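Local coordinates for oligopeptide ABC transporter, periplasmic oligopeptide-binding protein, putative (Thermotoga maritima MSB8, PDB 5IPW) that probably binds oligopeptides in the periplasm and hands them to an ABC transporter for uptake, at residues 88-93 with 393-398; 524-529 with 550-555. All blocks are in the same frame, centred on the assembly; numbering follows the deposited sequence.

Contact 1 (88-93 with 393-398); sequences DKEGGK and GSPYFD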
ATOM      1  N   ASP A  88      -9.480  -5.050   4.883  1.00 61.27           N
ATOM      2  CA  ASP A  88     -10.291  -5.870   4.003  1.00 67.48           C
ATOM      3  C   ASP A  88      -9.534  -5.962   2.669  1.00 72.97           C
ATOM      4  O   ASP A  88      -8.430  -5.421   2.525  1.00 66.47           O
ATOM      5  CB  ASP A  88     -11.676  -5.271   3.814  1.00 69.04           C
ATOM      6  CG  ASP A  88     -11.666  -4.054   2.926  1.00 72.05           C
ATOM      7  OD1 ASP A  88     -10.675  -3.291   2.948  1.00 70.95           O
ATOM      8  OD2 ASP A  88     -12.662  -3.859   2.203  1.00 79.44           O
ATOM      9  N   LYS A  89     -10.121  -6.642   1.692  1.00 80.27           N
ATOM     10  CA  LYS A  89      -9.460  -6.817   0.396  1.00 80.45           C
ATOM     11  C   LYS A  89      -9.211  -5.484  -0.342  1.00 81.89           C
ATOM     12  O   LYS A  89      -8.160  -5.318  -0.963  1.00 74.78           O
ATOM     13  CB  LYS A  89     -10.277  -7.771  -0.479  1.00 79.01           C
ATOM     14  CG  LYS A  89      -9.707  -8.006  -1.863  1.00 75.57           C
ATOM     15  CD  LYS A  89     -10.713  -8.704  -2.757  1.00 73.42           C
ATOM     16  CE  LYS A  89     -10.238  -8.699  -4.197  1.00 71.31           C
ATOM     17  NZ  LYS A  89     -11.155  -9.459  -5.083  1.00 74.33           N
ATOM     18  N   GLU A  90     -10.167  -4.549  -0.279  1.00 82.76           N
ATOM     19  CA  GLU A  90     -10.062  -3.285  -1.039  1.00 85.28           C
ATOM     20  C   GLU A  90      -9.104  -2.259  -0.394  1.00 84.03           C
ATOM     21  O   GLU A  90      -8.334  -1.591  -1.098  1.00 83.63           O
ATOM     22  CB  GLU A  90     -11.458  -2.678  -1.313  1.00 89.05           C
ATOM     23  CG  GLU A  90     -12.064  -1.810  -0.209  1.00 90.28           C
ATOM     24  CD  GLU A  90     -13.423  -1.230  -0.585  1.00 92.34           C
ATOM     25  OE1 GLU A  90     -14.173  -0.812   0.326  1.00 94.31           O
ATOM     26  OE2 GLU A  90     -13.747  -1.184  -1.790  1.00 92.69           O
ATOM     27  N   GLY A  91      -9.168  -2.139   0.933  1.00 80.07           N
ATOM     28  CA  GLY A  91      -8.204  -1.352   1.704  1.00 74.27           C
ATOM     29  C   GLY A  91      -8.745  -0.130   2.425  1.00 70.35           C
ATOM     30  O   GLY A  91      -7.991   0.802   2.694  1.00 67.90           O
ATOM     31  N   GLY A  92     -10.034  -0.128   2.758  1.00 66.21           N
ATOM     32  CA  GLY A  92     -10.650   1.032   3.404  1.00 67.20           C
ATOM     33  C   GLY A  92     -11.100   0.839   4.833  1.00 69.25           C
ATOM     34  O   GLY A  92     -11.278   1.806   5.571  1.00 68.64           O
ATOM     35  N   LYS A  93     -11.268  -0.415   5.227  1.00 73.73           N
ATOM     36  CA  LYS A  93     -11.943  -0.755   6.469  1.00 72.85           C
ATOM     37  C   LYS A  93     -11.128  -1.799   7.215  1.00 66.82           C
ATOM     38  O   LYS A  93     -10.381  -2.570   6.601  1.00 64.50           O
ATOM     39  CB  LYS A  93     -13.346  -1.291   6.165  1.00 77.63           C
ATOM     40  CG  LYS A  93     -13.381  -2.294   5.019  1.00 78.83           C
ATOM     41  CD  LYS A  93     -14.793  -2.656   4.592  1.00 85.05           C
ATOM     42  CE  LYS A  93     -15.475  -3.599   5.573  1.00 87.15           C
ATOM     43  NZ  LYS A  93     -16.524  -4.424   4.907  1.00 87.04           N
ATOM     44  N   GLY A 393     -11.613  -0.171  -7.408  1.00 78.27           N
ATOM     45  CA  GLY A 393     -11.380  -1.166  -6.366  1.00 78.53           C
ATOM     46  C   GLY A 393     -10.681  -0.590  -5.149  1.00 77.75           C
ATOM     47  O   GLY A 393      -9.833  -1.251  -4.544  1.00 79.35           O
ATOM     48  N   SER A 394     -11.049   0.635  -4.780  1.00 72.05           N
ATOM     49  CA  SER A 394     -10.427   1.318  -3.657  1.00 69.24           C
ATOM     50  C   SER A 394     -11.489   2.064  -2.869  1.00 67.75           C
ATOM     51  O   SER A 394     -12.425   2.596  -3.454  1.00 69.66           O
ATOM     52  CB  SER A 394      -9.349   2.282  -4.151  1.00 70.12           C
ATOM     53  OG  SER A 394      -9.910   3.446  -4.730  1.00 68.58           O
ATOM     54  N   PRO A 395     -11.333   2.128  -1.538  1.00 66.63           N
ATOM     55  CA  PRO A 395     -12.422   2.559  -0.663  1.00 67.92           C
ATOM     56  C   PRO A 395     -13.132   3.821  -1.114  1.00 71.17           C
ATOM     57  O   PRO A 395     -14.360   3.850  -1.156  1.00 76.71           O
ATOM     58  CB  PRO A 395     -11.728   2.805   0.682  1.00 66.86           C
ATOM     59  CG  PRO A 395     -10.263   2.822   0.395  1.00 66.35           C
ATOM     60  CD  PRO A 395     -10.080   1.934  -0.788  1.00 65.97           C
ATOM     61  N   TYR A 396     -12.358   4.842  -1.466  1.00 74.39           N
ATOM     62  CA  TYR A 396     -12.902   6.167  -1.753  1.00 76.55           C
ATOM     63  C   TYR A 396     -13.010   6.449  -3.252  1.00 78.87           C
ATOM     64  O   TYR A 396     -13.212   7.601  -3.646  1.00 81.22           O
ATOM     65  CB  TYR A 396     -12.033   7.225  -1.076  1.00 75.95           C
ATOM     66  CG  TYR A 396     -11.540   6.785   0.280  1.00 76.83           C
ATOM     67  CD1 TYR A 396     -12.434   6.560   1.320  1.00 79.59           C
ATOM     68  CD2 TYR A 396     -10.185   6.565   0.516  1.00 77.23           C
ATOM     69  CE1 TYR A 396     -11.993   6.143   2.565  1.00 79.20           C
ATOM     70  CE2 TYR A 396      -9.734   6.149   1.757  1.00 77.12           C
ATOM     71  CZ  TYR A 396     -10.640   5.940   2.777  1.00 77.62           C
ATOM     72  OH  TYR A 396     -10.199   5.530   4.010  1.00 73.92           O
ATOM     73  N   PHE A 397     -12.901   5.396  -4.068  1.00 77.93           N
ATOM     74  CA  PHE A 397     -12.986   5.488  -5.529  1.00 82.36           C
ATOM     75  C   PHE A 397     -14.027   6.485  -6.012  1.00 83.03           C
ATOM     76  O   PHE A 397     -15.149   6.519  -5.500  1.00 80.34           O
ATOM     77  CB  PHE A 397     -13.326   4.122  -6.120  1.00 84.56           C
ATOM     78  CG  PHE A 397     -13.529   4.137  -7.608  1.00 88.37           C
ATOM     79  CD1 PHE A 397     -12.446   4.052  -8.458  1.00 89.76           C
ATOM     80  CD2 PHE A 397     -14.800   4.234  -8.156  1.00 89.41           C
ATOM     81  CE1 PHE A 397     -12.610   4.059  -9.831  1.00 90.36           C
ATOM     82  CE2 PHE A 397     -14.974   4.242  -9.527  1.00 90.51           C
ATOM     83  CZ  PHE A 397     -13.879   4.152 -10.364  1.00 90.49           C
ATOM     84  N   ASP A 398     -13.652   7.283  -7.010  1.00 84.28           N
ATOM     85  CA  ASP A 398     -14.553   8.280  -7.571  1.00 84.00           C
ATOM     86  C   ASP A 398     -14.785   8.005  -9.054  1.00 85.26           C
ATOM     87  O   ASP A 398     -13.875   8.181  -9.871  1.00 83.99           O
ATOM     88  CB  ASP A 398     -14.009   9.690  -7.362  1.00 82.21           C
ATOM     89  CG  ASP A 398     -15.071  10.752  -7.569  1.00 83.30           C
ATOM     90  OD1 ASP A 398     -15.901  10.595  -8.490  1.00 84.28           O
ATOM     91  OD2 ASP A 398     -15.093  11.744  -6.812  1.00 80.11           O
TER
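A beta-hairpin loop, linking the antiparallel strands 85-87 and 94-105, sets Glu90, Gly91 and Gly92 against Pro395 in the type I beta turn that runs from Ser394 to Phe397. The closest approach is between Gly92 CA and Pro395 CB, at 3.4 Å. A side chain on Gly92 would point at the turn and run into the proline ring, so glycine lets that ring rest directly on the hairpin backbone. Gly91, at phi 115°, adopts a conformation that itself calls for glycine, and its carbonyl O lies 3.8 Å from Pro395 CG while accepting a hydrogen bond from Gln499. Glu90 has CG placed between the backbone N and the carbonyl carbon (chi1 85°); from there its extended chain brings the carboxylate alongside the turn, CD being 3.9 Å from Pro395 CA. Replacing the glutamate by alanine removes the carboxylate, which would probably uncover this flank of Pro395 and deprive Lys572 of a distant, weakly paired negative charge. Inside the hairpin loop, Asp88 OD1 accepts from Gly91 N (2.8 Å) and Gly92 N (3.2 Å), which approach from opposite faces of the carboxylate plane; the bond from Gly91 N makes an Asx motif, and together the two probably steady the glycine backbone facing Pro395. Within 393-398, Pro395 CB sits over the centre of the Tyr396 ring, 3.7 Å above its plane. No hydrogen bond spans the two segments, which implies that direct contact between them is van der Waals, while Lys572 of helix 568-584 adds a polar link from outside, hydrogen-bonded to Pro395 O and only weakly paired with Glu90 OE1.

Contact 2 (524-529 with 550-555); sequences GWISYY and EVVYRL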
ATOM      1  N   GLY A 524       4.250  27.956   0.307  1.00 59.10           N
ATOM      2  CA  GLY A 524       4.408  29.086   1.219  1.00 61.34           C
ATOM      3  C   GLY A 524       3.096  29.404   1.911  1.00 64.16           C
ATOM      4  O   GLY A 524       2.997  29.361   3.141  1.00 62.74           O
ATOM      5  N   TRP A 525       2.083  29.690   1.103  1.00 67.37           N
ATOM      6  CA  TRP A 525       0.756  30.050   1.599  1.00 72.19           C
ATOM      7  C   TRP A 525       0.053  28.910   2.330  1.00 70.43           C
ATOM      8  O   TRP A 525      -0.582  29.134   3.362  1.00 71.97           O
ATOM      9  CB  TRP A 525      -0.117  30.543   0.440  1.00 77.58           C
ATOM     10  CG  TRP A 525       0.257  31.915  -0.011  1.00 84.15           C
ATOM     11  CD1 TRP A 525       1.100  32.249  -1.033  1.00 87.35           C
ATOM     12  CD2 TRP A 525      -0.186  33.145   0.563  1.00 87.62           C
ATOM     13  NE1 TRP A 525       1.201  33.615  -1.136  1.00 88.80           N
ATOM     14  CE2 TRP A 525       0.420  34.189  -0.168  1.00 89.24           C
ATOM     15  CE3 TRP A 525      -1.045  33.467   1.620  1.00 89.70           C
ATOM     16  CZ2 TRP A 525       0.195  35.533   0.127  1.00 90.92           C
ATOM     17  CZ3 TRP A 525      -1.267  34.803   1.913  1.00 90.91           C
ATOM     18  CH2 TRP A 525      -0.648  35.820   1.168  1.00 92.04           C
ATOM     19  N   ILE A 526       0.165  27.696   1.793  1.00 67.19           N
ATOM     20  CA  ILE A 526      -0.422  26.509   2.417  1.00 63.77           C
ATOM     21  C   ILE A 526       0.117  26.315   3.834  1.00 64.56           C
ATOM     22  O   ILE A 526      -0.622  25.957   4.747  1.00 64.08           O
ATOM     23  CB  ILE A 526      -0.152  25.241   1.576  1.00 62.40           C
ATOM     24  CG1 ILE A 526      -0.945  25.303   0.269  1.00 60.86           C
ATOM     25  CG2 ILE A 526      -0.527  23.976   2.345  1.00 61.69           C
ATOM     26  CD1 ILE A 526      -0.416  24.388  -0.807  1.00 61.24           C
ATOM     27  N   SER A 527       1.412  26.547   4.006  1.00 66.43           N
ATOM     28  CA  SER A 527       2.048  26.431   5.309  1.00 68.61           C
ATOM     29  C   SER A 527       1.617  27.585   6.224  1.00 77.67           C
ATOM     30  O   SER A 527       1.401  27.393   7.425  1.00 75.67           O
ATOM     31  CB  SER A 527       3.561  26.414   5.130  1.00 67.31           C
ATOM     32  OG  SER A 527       4.210  25.986   6.303  1.00 67.22           O
ATOM     33  N   TYR A 528       1.489  28.778   5.641  1.00 86.75           N
ATOM     34  CA  TYR A 528       0.976  29.957   6.349  1.00 92.16           C
ATOM     35  C   TYR A 528      -0.472  29.739   6.823  1.00 91.53           C
ATOM     36  O   TYR A 528      -0.831  30.121   7.941  1.00 93.87           O
ATOM     37  CB  TYR A 528       1.104  31.206   5.453  1.00 95.63           C
ATOM     38  CG  TYR A 528       0.480  32.476   6.007  1.00101.12           C
ATOM     39  CD1 TYR A 528       0.732  32.894   7.314  1.00102.72           C
ATOM     40  CD2 TYR A 528      -0.343  33.272   5.211  1.00106.34           C
ATOM     41  CE1 TYR A 528       0.166  34.053   7.820  1.00104.96           C
ATOM     42  CE2 TYR A 528      -0.913  34.436   5.708  1.00109.95           C
ATOM     43  CZ  TYR A 528      -0.654  34.822   7.016  1.00109.24           C
ATOM     44  OH  TYR A 528      -1.212  35.971   7.528  1.00109.58           O
ATOM     45  N   TYR A 529      -1.278  29.087   5.987  1.00 87.42           N
ATOM     46  CA  TYR A 529      -2.686  28.831   6.287  1.00 83.68           C
ATOM     47  C   TYR A 529      -2.853  27.848   7.438  1.00 83.17           C
ATOM     48  O   TYR A 529      -3.557  28.123   8.406  1.00 84.35           O
ATOM     49  CB  TYR A 529      -3.372  28.281   5.043  1.00 83.99           C
ATOM     50  CG  TYR A 529      -4.840  27.972   5.207  1.00 87.83           C
ATOM     51  CD1 TYR A 529      -5.264  26.763   5.748  1.00 88.46           C
ATOM     52  CD2 TYR A 529      -5.808  28.882   4.792  1.00 90.35           C
ATOM     53  CE1 TYR A 529      -6.612  26.473   5.884  1.00 92.03           C
ATOM     54  CE2 TYR A 529      -7.157  28.601   4.921  1.00 91.09           C
ATOM     55  CZ  TYR A 529      -7.556  27.396   5.465  1.00 92.82           C
ATOM     56  OH  TYR A 529      -8.900  27.116   5.595  1.00 90.32           O
ATOM     57  N   GLU A 550      -9.311  29.382  -3.371  1.00 77.24           N
ATOM     58  CA  GLU A 550      -9.933  29.086  -2.076  1.00 76.16           C
ATOM     59  C   GLU A 550     -10.257  27.592  -1.935  1.00 72.60           C
ATOM     60  O   GLU A 550     -10.253  27.034  -0.837  1.00 67.08           O
ATOM     61  CB  GLU A 550     -11.208  29.920  -1.907  1.00 77.84           C
ATOM     62  CG  GLU A 550     -11.656  30.084  -0.463  1.00 81.52           C
ATOM     63  CD  GLU A 550     -10.616  30.781   0.401  1.00 82.11           C
ATOM     64  OE1 GLU A 550      -9.940  31.701  -0.104  1.00 82.91           O
ATOM     65  OE2 GLU A 550     -10.469  30.413   1.586  1.00 82.73           O
ATOM     66  N   VAL A 551     -10.532  26.957  -3.067  1.00 70.95           N
ATOM     67  CA  VAL A 551     -10.832  25.537  -3.108  1.00 73.47           C
ATOM     68  C   VAL A 551      -9.632  24.674  -2.660  1.00 77.88           C
ATOM     69  O   VAL A 551      -9.817  23.554  -2.172  1.00 80.72           O
ATOM     70  CB  VAL A 551     -11.339  25.151  -4.517  1.00 73.22           C
ATOM     71  CG1 VAL A 551     -10.211  25.161  -5.538  1.00 73.34           C
ATOM     72  CG2 VAL A 551     -12.057  23.814  -4.486  1.00 74.61           C
ATOM     73  N   VAL A 552      -8.414  25.198  -2.812  1.00 76.44           N
ATOM     74  CA  VAL A 552      -7.211  24.538  -2.289  1.00 74.04           C
ATOM     75  C   VAL A 552      -7.176  24.603  -0.763  1.00 72.47           C
ATOM     76  O   VAL A 552      -6.933  23.594  -0.104  1.00 72.81           O
ATOM     77  CB  VAL A 552      -5.920  25.158  -2.872  1.00 75.88           C
ATOM     78  CG1 VAL A 552      -4.680  24.618  -2.177  1.00 75.37           C
ATOM     79  CG2 VAL A 552      -5.825  24.888  -4.366  1.00 77.13           C
ATOM     80  N   TYR A 553      -7.417  25.782  -0.198  1.00 74.64           N
ATOM     81  CA  TYR A 553      -7.482  25.929   1.260  1.00 76.06           C
ATOM     82  C   TYR A 553      -8.532  25.004   1.867  1.00 76.43           C
ATOM     83  O   TYR A 553      -8.449  24.650   3.045  1.00 74.39           O
ATOM     84  CB  TYR A 553      -7.809  27.370   1.660  1.00 80.71           C
ATOM     85  CG  TYR A 553      -6.684  28.384   1.527  1.00 86.09           C
ATOM     86  CD1 TYR A 553      -5.346  28.025   1.703  1.00 86.57           C
ATOM     87  CD2 TYR A 553      -6.968  29.725   1.273  1.00 87.72           C
ATOM     88  CE1 TYR A 553      -4.332  28.964   1.597  1.00 86.97           C
ATOM     89  CE2 TYR A 553      -5.961  30.668   1.168  1.00 88.21           C
ATOM     90  CZ  TYR A 553      -4.644  30.284   1.332  1.00 87.25           C
ATOM     91  OH  TYR A 553      -3.639  31.215   1.231  1.00 86.99           O
ATOM     92  N   ARG A 554      -9.527  24.639   1.061  1.00 77.82           N
ATOM     93  CA  ARG A 554     -10.599  23.747   1.489  1.00 79.48           C
ATOM     94  C   ARG A 554     -10.100  22.308   1.623  1.00 77.65           C
ATOM     95  O   ARG A 554     -10.377  21.639   2.623  1.00 78.95           O
ATOM     96  CB  ARG A 554     -11.782  23.828   0.506  1.00 80.87           C
ATOM     97  CG  ARG A 554     -13.155  23.928   1.163  1.00 83.42           C
ATOM     98  CD  ARG A 554     -13.202  24.959   2.288  1.00 84.43           C
ATOM     99  NE  ARG A 554     -12.418  26.162   1.988  1.00 84.93           N
ATOM    100  CZ  ARG A 554     -11.924  27.002   2.899  1.00 85.24           C
ATOM    101  NH1 ARG A 554     -12.118  26.799   4.200  1.00 85.99           N
ATOM    102  NH2 ARG A 554     -11.223  28.060   2.508  1.00 84.29           N
ATOM    103  N   LEU A 555      -9.360  21.841   0.616  1.00 72.53           N
ATOM    104  CA  LEU A 555      -8.738  20.511   0.657  1.00 67.77           C
ATOM    105  C   LEU A 555      -7.882  20.301   1.904  1.00 67.23           C
ATOM    106  O   LEU A 555      -7.798  19.188   2.417  1.00 69.31           O
ATOM    107  CB  LEU A 555      -7.884  20.261  -0.588  1.00 62.75           C
ATOM    108  CG  LEU A 555      -8.630  19.834  -1.846  1.00 62.15           C
ATOM    109  CD1 LEU A 555      -7.694  19.860  -3.042  1.00 61.54           C
ATOM    110  CD2 LEU A 555      -9.241  18.450  -1.689  1.00 61.01           C
TER
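Tyr529 and Tyr553 stack where two helices, 523-534 and 550-564, pack across each other; the axes of the short segments come within 10.8 Å at a signed crossing angle of -53°. Aromatic contact dominates. The two rings form an offset stack, with centroids 4.3 Å apart and planes inclined by only 15°. Tyr529 carries its CG anti to the backbone N (chi1 -180°), a torsion that sends the ring out from its helix and over the base of the Tyr553 side chain. Its CD2 lies over one face of the Tyr553 ring, toward the rim, while its CE2 comes 3.5 Å from Tyr553 CB. At the far end of Tyr553, its hydroxyl comes to the indole of Trp525, OH being 3.5 Å from Trp525 CE3, an oblique approach to the ring system.

Apolar contact is modest: Ile526 CD1 and Val552 CG1, 4.5 Å apart, meet beside the stack. Farther round helix 550-564, Val551 and Leu555 instead touch helix 568-584.

The polar groups have their partners beyond the pair of tyrosines. In the connection between the helices, Glu547 OE2 is hydrogen-bonded to Tyr553 OH and Gly545 O accepts from Trp525 NE1, so that the linker is tied to both aromatic side chains. Tyr529 OH is hydrogen-bonded to Asp557 OD2, the same oxygen that forms a salt bridge with Arg554 NH1; hydroxyl and guanidinium are thus brought together by a shared acidic partner, with the ring and guanidinium planes close to perpendicular. The bent arginine chain is also held from its own helix: Glu550 OE2 meets the guanidinium edge in plane, 2.6 Å from Arg554 NH2.

From the N terminus, the chain first forms the hairpin loop 88-93 and, some 300 residues on, returns to it with the loop 393-398, where contact 1 closes. Contact 2 opens only afterwards, on helix 523-534, and closes a much shorter excursion of 20 residues at the start of helix 550-564. The two are therefore in series, neither nested nor crossing. Their centres are 27 Å apart and their nearest atoms about 10 Å. Helix 568-584 lies next to both: Lys572 and Met575 reach the loops of contact 1, while Ala578 and Ile581 touch helix 550-564. The long closure joins a hairpin to a turn nearer the chain's centre; the short one pairs two consecutive helices farther out.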